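Local coordinates for protein cystathionine gamma-synthase (Xanthomonas oryzae pv. oryzae KACC 10331, PDB 6LD7) that uses pyridoxal 5'-phosphate and probably catalyses formation of cystathionine in the methionine biosynthesis pathway, at residues E70-L75 / R254-L259. The protein carries 1 engineered substitution. Residues are numbered along the deposited sequence; the frame is centred on the assembly and turned at random.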
ATOM      1  N   GLU C  70       9.226   3.937  18.717  1.00 25.33           N
ATOM      2  CA  GLU C  70      10.045   3.181  19.656  1.00 29.12           C
ATOM      3  C   GLU C  70      11.373   2.815  19.012  1.00 27.42           C
ATOM      4  O   GLU C  70      12.400   2.941  19.694  1.00 26.97           O
ATOM      5  CB  GLU C  70       9.418   1.858  20.033  1.00 34.63           C
ATOM      6  CG  GLU C  70       8.433   1.950  21.141  1.00 43.91           C
ATOM      7  CD  GLU C  70       7.600   0.640  21.177  1.00 58.68           C
ATOM      8  OE1 GLU C  70       8.138  -0.476  20.714  1.00 59.00           O
ATOM      9  OE2 GLU C  70       6.394   0.731  21.541  1.00 59.00           O
ATOM     10  N   ALA C  71      11.412   2.375  17.751  1.00 25.13           N
ATOM     11  CA  ALA C  71      12.720   2.045  17.123  1.00 23.68           C
ATOM     12  C   ALA C  71      13.593   3.325  17.066  1.00 25.16           C
ATOM     13  O   ALA C  71      14.775   3.234  17.426  1.00 22.26           O
ATOM     14  CB  ALA C  71      12.585   1.492  15.751  1.00 25.61           C
ATOM     15  N   LEU C  72      13.030   4.494  16.734  1.00 23.86           N
ATOM     16  CA  LEU C  72      13.893   5.681  16.691  1.00 28.03           C
ATOM     17  C   LEU C  72      14.286   6.119  18.110  1.00 28.46           C
ATOM     18  O   LEU C  72      15.422   6.569  18.261  1.00 28.16           O
ATOM     19  CB  LEU C  72      13.217   6.794  15.922  1.00 26.02           C
ATOM     20  CG  LEU C  72      13.081   6.513  14.449  1.00 26.86           C
ATOM     21  CD1 LEU C  72      12.445   7.667  13.804  1.00 25.92           C
ATOM     22  CD2 LEU C  72      14.395   6.264  13.768  1.00 30.33           C
ATOM     23  N   ALA C  73      13.394   6.013  19.096  1.00 27.81           N
ATOM     24  CA  ALA C  73      13.728   6.353  20.484  1.00 29.33           C
ATOM     25  C   ALA C  73      14.921   5.478  20.933  1.00 32.17           C
ATOM     26  O   ALA C  73      15.841   6.014  21.540  1.00 30.51           O
ATOM     27  CB  ALA C  73      12.573   6.132  21.404  1.00 28.04           C
ATOM     28  N   GLU C  74      14.870   4.190  20.662  1.00 30.11           N
ATOM     29  CA  GLU C  74      15.936   3.218  21.009  1.00 31.08           C
ATOM     30  C   GLU C  74      17.252   3.568  20.292  1.00 31.72           C
ATOM     31  O   GLU C  74      18.273   3.564  20.931  1.00 31.28           O
ATOM     32  CB  GLU C  74      15.549   1.779  20.739  1.00 36.49           C
ATOM     33  CG  GLU C  74      16.689   0.823  21.171  1.00 50.35           C
ATOM     34  CD  GLU C  74      16.391  -0.670  21.024  1.00 64.29           C
ATOM     35  OE1 GLU C  74      15.257  -1.010  20.588  1.00 67.97           O
ATOM     36  OE2 GLU C  74      17.293  -1.512  21.312  1.00 79.31           O
ATOM     37  N   LEU C  75      17.288   3.897  19.027  1.00 30.08           N
ATOM     38  CA  LEU C  75      18.535   4.280  18.320  1.00 29.01           C
ATOM     39  C   LEU C  75      19.057   5.598  18.872  1.00 27.78           C
ATOM     40  O   LEU C  75      20.252   5.747  18.890  1.00 27.81           O
ATOM     41  CB  LEU C  75      18.226   4.511  16.844  1.00 32.61           C
ATOM     42  CG  LEU C  75      18.422   3.374  15.856  1.00 42.76           C
ATOM     43  CD1 LEU C  75      18.441   2.020  16.479  1.00 48.24           C
ATOM     44  CD2 LEU C  75      17.463   3.485  14.668  1.00 39.41           C
ATOM     45  N   ARG C 254      10.452  -0.214   7.294  1.00 25.27           N
ATOM     46  CA  ARG C 254      11.093  -1.092   6.295  1.00 27.61           C
ATOM     47  C   ARG C 254      12.438  -0.500   5.844  1.00 28.58           C
ATOM     48  O   ARG C 254      13.462  -1.207   5.795  1.00 27.70           O
ATOM     49  CB  ARG C 254      10.167  -1.281   5.117  1.00 27.74           C
ATOM     50  CG  ARG C 254      10.555  -2.454   4.223  1.00 29.31           C
ATOM     51  CD  ARG C 254       9.647  -2.483   3.013  1.00 27.11           C
ATOM     52  NE  ARG C 254       9.525  -3.740   2.327  1.00 26.18           N
ATOM     53  CZ  ARG C 254      10.098  -4.030   1.181  1.00 26.21           C
ATOM     54  NH1 ARG C 254      10.826  -3.142   0.529  1.00 26.71           N
ATOM     55  NH2 ARG C 254       9.764  -5.132   0.581  1.00 27.95           N
ATOM     56  N   GLY C 255      12.456   0.772   5.471  1.00 26.15           N
ATOM     57  CA  GLY C 255      13.728   1.374   5.101  1.00 25.37           C
ATOM     58  C   GLY C 255      14.739   1.368   6.242  1.00 23.56           C
ATOM     59  O   GLY C 255      15.891   1.102   5.955  1.00 24.27           O
ATOM     60  N   LEU C 256      14.342   1.619   7.491  1.00 23.15           N
ATOM     61  CA  LEU C 256      15.266   1.710   8.639  1.00 24.89           C
ATOM     62  C   LEU C 256      16.071   0.434   8.732  1.00 26.05           C
ATOM     63  O   LEU C 256      17.177   0.462   9.334  1.00 23.37           O
ATOM     64  CB  LEU C 256      14.483   1.759   9.935  1.00 26.69           C
ATOM     65  CG  LEU C 256      14.934   2.597  11.076  1.00 29.18           C
ATOM     66  CD1 LEU C 256      14.310   2.176  12.372  1.00 33.46           C
ATOM     67  CD2 LEU C 256      16.365   2.940  11.165  1.00 29.57           C
ATOM     68  N   ARG C 257      15.420  -0.704   8.489  1.00 25.35           N
ATOM     69  CA  ARG C 257      16.087  -2.012   8.634  1.00 27.40           C
ATOM     70  C   ARG C 257      17.416  -2.104   7.850  1.00 28.24           C
ATOM     71  O   ARG C 257      18.214  -2.986   8.211  1.00 28.55           O
ATOM     72  CB  ARG C 257      15.111  -3.105   8.163  1.00 29.01           C
ATOM     73  CG  ARG C 257      13.944  -3.199   9.148  1.00 31.09           C
ATOM     74  CD  ARG C 257      13.134  -4.482   8.987  1.00 38.87           C
ATOM     75  NE  ARG C 257      12.076  -4.645   9.989  1.00 43.90           N
ATOM     76  CZ  ARG C 257      10.815  -4.261   9.794  1.00 47.63           C
ATOM     77  NH1 ARG C 257      10.470  -3.519   8.744  1.00 52.55           N
ATOM     78  NH2 ARG C 257       9.906  -4.585  10.681  1.00 51.27           N
ATOM     79  N   THR C 258      17.575  -1.380   6.743  1.00 24.16           N
ATOM     80  CA  THR C 258      18.803  -1.427   5.958  1.00 25.92           C
ATOM     81  C   THR C 258      19.648  -0.173   6.197  1.00 24.85           C
ATOM     82  O   THR C 258      20.561   0.008   5.420  1.00 24.56           O
ATOM     83  CB  THR C 258      18.497  -1.617   4.477  1.00 24.94           C
ATOM     84  OG1 THR C 258      17.708  -0.482   4.089  1.00 22.99           O
ATOM     85  CG2 THR C 258      17.856  -2.982   4.243  1.00 25.92           C
ATOM     86  N   LEU C 259      19.368   0.645   7.210  1.00 22.08           N
ATOM     87  CA  LEU C 259      20.088   1.953   7.367  1.00 23.78           C
ATOM     88  C   LEU C 259      21.609   1.697   7.545  1.00 23.13           C
ATOM     89  O   LEU C 259      22.433   2.417   6.960  1.00 25.06           O
ATOM     90  CB  LEU C 259      19.535   2.701   8.589  1.00 23.83           C
ATOM     91  CG  LEU C 259      20.228   3.990   8.961  1.00 24.25           C
ATOM     92  CD1 LEU C 259      20.188   4.993   7.830  1.00 26.92           C
ATOM     93  CD2 LEU C 259      19.604   4.579  10.188  1.00 25.21           C
TER
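Leu256 meets Ala71, Leu72 and Leu75 through methyl groups alone; no aromatic ring or other flat side-chain group takes part across the two segments. Leu256 CD1 reaches the face of helix 63-76 that carries Ala71 and Leu75, one turn apart. It lies 3.9 Å from Ala71 CB and 4.1 Å from Leu75 CD2. Leu72 adds a looser touch, with its CD2 4.3 Å from Leu256 CD1. The other branch of Leu256 meets Leu75 tip to tip, CD2 to CD2 at 3.7 Å. Leu75 is modelled away from the staggered positions, with chi1 at -94° and chi2 at 20°, the latter near eclipsed. This pair of torsions carries its CD2 to Leu256.

The backbones stay apart, 8.9 Å between Ala71 CA and Leu256 CA. Leu256 starts a type I turn, running to Leu259, that leads into helix 259-277. Leu259 N closes this turn on Leu256 O. Ala20 of helix 16-21 also packs on Leu256, and Pro190 touches Leu75. Nearby, Arg254 forms a salt bridge with Asp216 of the second subunit, so helix 246-256 also takes part in the subunit interface.

The contact joins two helices within the PLP-dependent enzyme fold. All four touching residues are buried, and no hydrogen bond crosses. Cohesion here therefore rests on dispersion and the exclusion of water, which impose little directional preference.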